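Local coordinates for protein tail assembly chaperone (Enterobacteria phage HK97, PDB 2OB9) that probably acts as a chaperone in the assembly of the phage tail during morphogenesis, at residues A[32-43]-A[74-85]. Residues are numbered along the deposited sequence; the frame is centred on the assembly and turned at random.
Sequences KVVLREPSGEAW and VLFIDVLCDTDK
Arg-36 and Asp-78 form the polar centre of this contact, where strand 31-36, the middle one of a three-stranded antiparallel sheet, lies between 20-25 and the short strand 80-81 that continues directly from helix 61-79. In this salt bridge the guanidinium grips the carboxylate end-on through two nitrogens: NH1 reaches Asp-78 OD2 at 2.8 Å and NH2 reaches OD1 at 3.1 Å. The two planes stand 78° apart, and both oxygens are met from above the carboxylate plane. Asp-78 OD2 also accepts a bond from Ser-39 N at 2.9 Å, this time nearly along its C-O axis, while Arg-36 NH1 donates in addition to Glu-37 O. Arg-36 CG sits between the backbone N and the carbonyl carbon (chi1 78°), from where the extended chain carries the guanidinium across the end of helix 61-79, with the backbone carbonyl of Asp-78 over one face; Phe-18 makes a cation-pi contact with it.

Backbone bonds fix the register. Val-34 and Cys-81 are a hydrogen-bonded antiparallel pair, joined in both directions, and Arg-36 N donates to Val-79 O at 3.1 Å.

Apolar packing follows the two sheet faces and the loop leading into helix 40-49. On one face Leu-80 CD1 lies against Leu-35 CD2 (3.8 Å) and Val-33 CG2; on the other, Val-34 meets Cys-81. Beyond the strand, Pro-38 packs against both Leu-75 CD2 (3.5 Å from its CB) and Val-79 CG1, the latter alongside and pointing the same way, and Leu-75 CD1 reaches Trp-43 CZ3. Helix 103-113 covers Leu-35, Pro-38, Leu-75 and Val-79.

Asp-78 thus ties the strand's end and the N-cap residue of helix 40-49 to helix 61-79, and its three bonds would favour the ionised carboxylate.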
ATOM      1  N   LYS A  32      -9.327 -24.876 -41.418  1.00 47.81           N
ATOM      2  CA  LYS A  32      -8.102 -24.738 -40.673  1.00 49.49           C
ATOM      3  C   LYS A  32      -7.825 -23.254 -40.482  1.00 49.25           C
ATOM      4  O   LYS A  32      -8.073 -22.446 -41.385  1.00 48.70           O
ATOM      5  CB  LYS A  32      -6.902 -25.364 -41.388  1.00 49.36           C
ATOM      6  CG  LYS A  32      -6.941 -26.846 -41.619  1.00 52.59           C
ATOM      7  CD  LYS A  32      -5.809 -27.234 -42.614  1.00 53.01           C
ATOM      8  CE  LYS A  32      -6.347 -27.258 -44.080  1.00 59.25           C
ATOM      9  NZ  LYS A  32      -5.290 -27.281 -45.187  1.00 56.77           N
ATOM     10  N   VAL A  33      -7.339 -22.917 -39.282  1.00 49.69           N
ATOM     11  CA  VAL A  33      -6.875 -21.586 -38.927  1.00 49.37           C
ATOM     12  C   VAL A  33      -5.478 -21.786 -38.362  1.00 49.62           C
ATOM     13  O   VAL A  33      -5.057 -22.917 -38.115  1.00 50.13           O
ATOM     14  CB  VAL A  33      -7.793 -20.883 -37.847  1.00 49.65           C
ATOM     15  CG1 VAL A  33      -9.225 -20.801 -38.342  1.00 49.49           C
ATOM     16  CG2 VAL A  33      -7.696 -21.567 -36.421  1.00 47.53           C
ATOM     17  N   VAL A  34      -4.755 -20.688 -38.198  1.00 49.26           N
ATOM     18  CA  VAL A  34      -3.476 -20.689 -37.539  1.00 47.85           C
ATOM     19  C   VAL A  34      -3.640 -19.880 -36.260  1.00 47.39           C
ATOM     20  O   VAL A  34      -4.170 -18.780 -36.262  1.00 47.71           O
ATOM     21  CB  VAL A  34      -2.362 -20.103 -38.464  1.00 48.68           C
ATOM     22  CG1 VAL A  34      -1.106 -19.775 -37.663  1.00 47.10           C
ATOM     23  CG2 VAL A  34      -2.023 -21.069 -39.620  1.00 46.53           C
ATOM     24  N   LEU A  35      -3.227 -20.468 -35.160  1.00 47.45           N
ATOM     25  CA  LEU A  35      -3.213 -19.813 -33.871  1.00 48.43           C
ATOM     26  C   LEU A  35      -1.768 -19.460 -33.522  1.00 48.75           C
ATOM     27  O   LEU A  35      -0.879 -20.312 -33.575  1.00 48.94           O
ATOM     28  CB  LEU A  35      -3.778 -20.770 -32.775  1.00 48.04           C
ATOM     29  CG  LEU A  35      -5.257 -21.191 -32.858  1.00 47.68           C
ATOM     30  CD1 LEU A  35      -5.674 -22.003 -31.634  1.00 46.23           C
ATOM     31  CD2 LEU A  35      -6.218 -19.984 -33.070  1.00 44.11           C
ATOM     32  N   ARG A  36      -1.557 -18.200 -33.160  1.00 49.06           N
ATOM     33  CA  ARG A  36      -0.252 -17.702 -32.751  1.00 49.52           C
ATOM     34  C   ARG A  36      -0.358 -17.226 -31.297  1.00 48.41           C
ATOM     35  O   ARG A  36      -1.420 -16.849 -30.881  1.00 48.21           O
ATOM     36  CB  ARG A  36       0.213 -16.574 -33.710  1.00 49.38           C
ATOM     37  CG  ARG A  36      -0.432 -15.217 -33.484  1.00 50.56           C
ATOM     38  CD  ARG A  36       0.384 -14.253 -34.280  1.00 52.21           C
ATOM     39  NE  ARG A  36      -0.078 -12.892 -34.555  1.00 50.32           N
ATOM     40  CZ  ARG A  36      -0.337 -11.952 -33.652  1.00 56.44           C
ATOM     41  NH1 ARG A  36      -0.366 -12.257 -32.346  1.00 58.56           N
ATOM     42  NH2 ARG A  36      -0.640 -10.700 -34.063  1.00 54.69           N
ATOM     43  N   GLU A  37       0.722 -17.303 -30.524  1.00 48.26           N
ATOM     44  CA  GLU A  37       0.782 -16.650 -29.229  1.00 48.06           C
ATOM     45  C   GLU A  37       0.531 -15.131 -29.412  1.00 47.87           C
ATOM     46  O   GLU A  37       0.766 -14.609 -30.484  1.00 47.94           O
ATOM     47  CB  GLU A  37       2.134 -16.898 -28.567  1.00 47.75           C
ATOM     48  CG  GLU A  37       3.287 -16.194 -29.250  1.00 48.90           C
ATOM     49  CD  GLU A  37       4.597 -16.503 -28.575  1.00 51.20           C
ATOM     50  OE1 GLU A  37       4.686 -16.249 -27.355  1.00 51.87           O
ATOM     51  OE2 GLU A  37       5.534 -16.978 -29.259  1.00 53.06           O
ATOM     52  N   PRO A  38       0.007 -14.439 -28.385  1.00 48.47           N
ATOM     53  CA  PRO A  38      -0.197 -13.002 -28.550  1.00 49.49           C
ATOM     54  C   PRO A  38       1.084 -12.206 -28.620  1.00 50.59           C
ATOM     55  O   PRO A  38       2.112 -12.592 -28.031  1.00 50.04           O
ATOM     56  CB  PRO A  38      -0.983 -12.601 -27.293  1.00 49.87           C
ATOM     57  CG  PRO A  38      -1.547 -13.894 -26.786  1.00 50.10           C
ATOM     58  CD  PRO A  38      -0.541 -14.924 -27.103  1.00 48.14           C
ATOM     59  N   SER A  39       0.997 -11.093 -29.337  1.00 51.28           N
ATOM     60  CA  SER A  39       2.089 -10.193 -29.465  1.00 53.04           C
ATOM     61  C   SER A  39       2.227  -9.463 -28.144  1.00 53.81           C
ATOM     62  O   SER A  39       1.335  -9.532 -27.293  1.00 53.37           O
ATOM     63  CB  SER A  39       1.859  -9.242 -30.665  1.00 53.49           C
ATOM     64  OG  SER A  39       1.193  -8.059 -30.286  1.00 55.07           O
ATOM     65  N   GLY A  40       3.365  -8.805 -27.925  1.00 54.60           N
ATOM     66  CA  GLY A  40       3.500  -7.972 -26.716  1.00 55.87           C
ATOM     67  C   GLY A  40       2.634  -6.718 -26.744  1.00 56.81           C
ATOM     68  O   GLY A  40       2.353  -6.138 -25.710  1.00 56.42           O
ATOM     69  N   GLU A  41       2.233  -6.307 -27.950  1.00 58.99           N
ATOM     70  CA  GLU A  41       1.280  -5.203 -28.199  1.00 60.49           C
ATOM     71  C   GLU A  41      -0.168  -5.609 -27.881  1.00 60.55           C
ATOM     72  O   GLU A  41      -1.059  -4.753 -27.801  1.00 61.11           O
ATOM     73  CB  GLU A  41       1.362  -4.771 -29.673  1.00 61.02           C
ATOM     74  CG  GLU A  41       2.436  -3.714 -29.964  1.00 64.86           C
ATOM     75  CD  GLU A  41       3.310  -4.025 -31.175  1.00 68.50           C
ATOM     76  OE1 GLU A  41       3.229  -5.155 -31.737  1.00 70.61           O
ATOM     77  OE2 GLU A  41       4.107  -3.128 -31.549  1.00 70.37           O
ATOM     78  N   ALA A  42      -0.403  -6.907 -27.715  1.00 59.73           N
ATOM     79  CA  ALA A  42      -1.720  -7.406 -27.331  1.00 58.99           C
ATOM     80  C   ALA A  42      -1.757  -7.771 -25.854  1.00 58.68           C
ATOM     81  O   ALA A  42      -2.698  -7.429 -25.154  1.00 58.55           O
ATOM     82  CB  ALA A  42      -2.111  -8.576 -28.183  1.00 58.45           C
ATOM     83  N   TRP A  43      -0.737  -8.457 -25.364  1.00 58.61           N
ATOM     84  CA  TRP A  43      -0.630  -8.645 -23.919  1.00 58.99           C
ATOM     85  C   TRP A  43      -0.603  -7.273 -23.237  1.00 60.03           C
ATOM     86  O   TRP A  43      -1.026  -7.144 -22.087  1.00 59.99           O
ATOM     87  CB  TRP A  43       0.645  -9.380 -23.542  1.00 58.25           C
ATOM     88  CG  TRP A  43       0.611 -10.805 -23.716  1.00 56.92           C
ATOM     89  CD1 TRP A  43       1.425 -11.545 -24.523  1.00 57.60           C
ATOM     90  CD2 TRP A  43      -0.254 -11.721 -23.060  1.00 57.34           C
ATOM     91  NE1 TRP A  43       1.107 -12.880 -24.418  1.00 58.43           N
ATOM     92  CE2 TRP A  43       0.072 -13.009 -23.522  1.00 59.36           C
ATOM     93  CE3 TRP A  43      -1.295 -11.584 -22.139  1.00 57.95           C
ATOM     94  CZ2 TRP A  43      -0.604 -14.150 -23.075  1.00 58.59           C
ATOM     95  CZ3 TRP A  43      -1.959 -12.713 -21.716  1.00 55.90           C
ATOM     96  CH2 TRP A  43      -1.606 -13.969 -22.160  1.00 56.19           C
ATOM     97  N   VAL A  74      -9.936  -9.070 -27.173  1.00 53.01           N
ATOM     98  CA  VAL A  74      -8.726  -8.350 -27.605  1.00 52.50           C
ATOM     99  C   VAL A  74      -7.561  -9.274 -27.834  1.00 52.16           C
ATOM    100  O   VAL A  74      -6.827  -9.133 -28.827  1.00 53.69           O
ATOM    101  CB  VAL A  74      -8.324  -7.248 -26.558  1.00 53.19           C
ATOM    102  CG1 VAL A  74      -6.777  -6.964 -26.518  1.00 53.68           C
ATOM    103  CG2 VAL A  74      -9.113  -6.000 -26.799  1.00 52.64           C
ATOM    104  N   LEU A  75      -7.368 -10.208 -26.915  1.00 50.86           N
ATOM    105  CA  LEU A  75      -6.403 -11.250 -27.132  1.00 50.43           C
ATOM    106  C   LEU A  75      -6.839 -12.116 -28.310  1.00 49.51           C
ATOM    107  O   LEU A  75      -6.007 -12.545 -29.107  1.00 49.43           O
ATOM    108  CB  LEU A  75      -6.188 -12.115 -25.860  1.00 49.28           C
ATOM    109  CG  LEU A  75      -5.141 -11.736 -24.839  1.00 50.26           C
ATOM    110  CD1 LEU A  75      -4.982 -12.832 -23.775  1.00 47.95           C
ATOM    111  CD2 LEU A  75      -3.820 -11.440 -25.534  1.00 52.04           C
ATOM    112  N   PHE A  76      -8.128 -12.426 -28.396  1.00 49.36           N
ATOM    113  CA  PHE A  76      -8.623 -13.326 -29.471  1.00 48.79           C
ATOM    114  C   PHE A  76      -8.332 -12.832 -30.882  1.00 49.62           C
ATOM    115  O   PHE A  76      -7.889 -13.587 -31.778  1.00 50.97           O
ATOM    116  CB  PHE A  76     -10.128 -13.595 -29.330  1.00 46.94           C
ATOM    117  CG  PHE A  76     -10.707 -14.382 -30.496  1.00 47.43           C
ATOM    118  CD1 PHE A  76     -10.500 -15.758 -30.603  1.00 45.86           C
ATOM    119  CD2 PHE A  76     -11.453 -13.742 -31.497  1.00 45.71           C
ATOM    120  CE1 PHE A  76     -11.031 -16.487 -31.685  1.00 42.28           C
ATOM    121  CE2 PHE A  76     -11.982 -14.480 -32.590  1.00 46.06           C
ATOM    122  CZ  PHE A  76     -11.781 -15.842 -32.657  1.00 46.15           C
ATOM    123  N   ILE A  77      -8.641 -11.565 -31.082  1.00 49.72           N
ATOM    124  CA  ILE A  77      -8.445 -10.911 -32.328  1.00 50.70           C
ATOM    125  C   ILE A  77      -6.972 -10.971 -32.730  1.00 51.15           C
ATOM    126  O   ILE A  77      -6.651 -11.027 -33.896  1.00 50.53           O
ATOM    127  CB  ILE A  77      -8.948  -9.501 -32.196  1.00 50.52           C
ATOM    128  CG1 ILE A  77     -10.463  -9.479 -32.381  1.00 50.48           C
ATOM    129  CG2 ILE A  77      -8.226  -8.545 -33.117  1.00 51.95           C
ATOM    130  CD1 ILE A  77     -11.092  -8.241 -31.722  1.00 54.67           C
ATOM    131  N   ASP A  78      -6.093 -10.996 -31.743  1.00 52.37           N
ATOM    132  CA  ASP A  78      -4.693 -10.985 -31.989  1.00 53.48           C
ATOM    133  C   ASP A  78      -4.130 -12.371 -32.252  1.00 53.87           C
ATOM    134  O   ASP A  78      -3.189 -12.537 -33.030  1.00 54.65           O
ATOM    135  CB  ASP A  78      -3.989 -10.361 -30.794  1.00 55.24           C
ATOM    136  CG  ASP A  78      -2.521 -10.073 -31.078  1.00 56.86           C
ATOM    137  OD1 ASP A  78      -2.236  -9.198 -31.937  1.00 54.51           O
ATOM    138  OD2 ASP A  78      -1.687 -10.745 -30.436  1.00 60.72           O
ATOM    139  N   VAL A  79      -4.692 -13.384 -31.617  1.00 53.74           N
ATOM    140  CA  VAL A  79      -4.165 -14.729 -31.820  1.00 52.88           C
ATOM    141  C   VAL A  79      -4.619 -15.421 -33.092  1.00 52.25           C
ATOM    142  O   VAL A  79      -3.951 -16.335 -33.539  1.00 53.01           O
ATOM    143  CB  VAL A  79      -4.389 -15.650 -30.582  1.00 53.36           C
ATOM    144  CG1 VAL A  79      -3.849 -14.987 -29.332  1.00 52.01           C
ATOM    145  CG2 VAL A  79      -5.866 -16.064 -30.427  1.00 52.17           C
ATOM    146  N   LEU A  80      -5.744 -15.002 -33.667  1.00 51.36           N
ATOM    147  CA  LEU A  80      -6.417 -15.776 -34.725  1.00 50.86           C
ATOM    148  C   LEU A  80      -6.012 -15.345 -36.110  1.00 51.07           C
ATOM    149  O   LEU A  80      -6.236 -14.197 -36.495  1.00 51.20           O
ATOM    150  CB  LEU A  80      -7.966 -15.680 -34.617  1.00 51.19           C
ATOM    151  CG  LEU A  80      -8.754 -16.566 -35.603  1.00 50.70           C
ATOM    152  CD1 LEU A  80      -8.639 -18.040 -35.176  1.00 50.01           C
ATOM    153  CD2 LEU A  80     -10.238 -16.145 -35.737  1.00 49.77           C
ATOM    154  N   CYS A  81      -5.461 -16.299 -36.865  1.00 51.11           N
ATOM    155  CA  CYS A  81      -4.891 -16.045 -38.180  1.00 51.22           C
ATOM    156  C   CYS A  81      -5.455 -17.039 -39.185  1.00 51.26           C
ATOM    157  O   CYS A  81      -5.913 -18.117 -38.809  1.00 51.38           O
ATOM    158  CB  CYS A  81      -3.353 -16.135 -38.124  1.00 50.55           C
ATOM    159  SG  CYS A  81      -2.519 -14.868 -37.120  1.00 53.22           S
ATOM    160  N   ASP A  82      -5.431 -16.666 -40.457  1.00 51.77           N
ATOM    161  CA  ASP A  82      -5.741 -17.595 -41.534  1.00 52.58           C
ATOM    162  C   ASP A  82      -4.507 -18.463 -41.871  1.00 52.88           C
ATOM    163  O   ASP A  82      -3.451 -18.270 -41.289  1.00 53.21           O
ATOM    164  CB  ASP A  82      -6.311 -16.853 -42.755  1.00 52.76           C
ATOM    165  CG  ASP A  82      -5.279 -15.973 -43.483  1.00 52.36           C
ATOM    166  OD1 ASP A  82      -4.076 -16.154 -43.333  1.00 54.39           O
ATOM    167  OD2 ASP A  82      -5.684 -15.082 -44.244  1.00 56.86           O
ATOM    168  N   THR A  83      -4.632 -19.400 -42.801  1.00 53.70           N
ATOM    169  CA  THR A  83      -3.522 -20.318 -43.114  1.00 55.14           C
ATOM    170  C   THR A  83      -2.333 -19.656 -43.847  1.00 55.81           C
ATOM    171  O   THR A  83      -1.221 -20.185 -43.836  1.00 55.86           O
ATOM    172  CB  THR A  83      -4.006 -21.586 -43.864  1.00 54.73           C
ATOM    173  OG1 THR A  83      -4.703 -21.197 -45.056  1.00 55.71           O
ATOM    174  CG2 THR A  83      -4.941 -22.420 -42.958  1.00 53.23           C
ATOM    175  N   ASP A  84      -2.568 -18.496 -44.461  1.00 56.93           N
ATOM    176  CA  ASP A  84      -1.485 -17.685 -45.005  1.00 58.53           C
ATOM    177  C   ASP A  84      -0.877 -16.792 -43.934  1.00 59.01           C
ATOM    178  O   ASP A  84      -0.179 -15.825 -44.245  1.00 60.68           O
ATOM    179  CB  ASP A  84      -1.974 -16.840 -46.188  1.00 59.09           C
ATOM    180  CG  ASP A  84      -2.606 -17.685 -47.283  1.00 61.30           C
ATOM    181  OD1 ASP A  84      -1.972 -18.664 -47.733  1.00 65.00           O
ATOM    182  OD2 ASP A  84      -3.742 -17.376 -47.696  1.00 64.16           O
ATOM    183  N   LYS A  85      -1.159 -17.112 -42.677  1.00 58.94           N
ATOM    184  CA  LYS A  85      -0.537 -16.477 -41.502  1.00 59.16           C
ATOM    185  C   LYS A  85      -0.839 -14.978 -41.429  1.00 58.61           C
ATOM    186  O   LYS A  85      -0.080 -14.179 -40.873  1.00 58.80           O
ATOM    187  CB  LYS A  85       0.957 -16.848 -41.370  1.00 59.49           C
ATOM    188  CG  LYS A  85       1.181 -18.383 -41.501  1.00 58.75           C
ATOM    189  CD  LYS A  85       2.513 -18.854 -40.977  1.00 60.61           C
ATOM    190  CE  LYS A  85       2.897 -20.282 -41.489  1.00 64.33           C
ATOM    191  NZ  LYS A  85       1.721 -21.222 -41.901  1.00 66.08           N
TER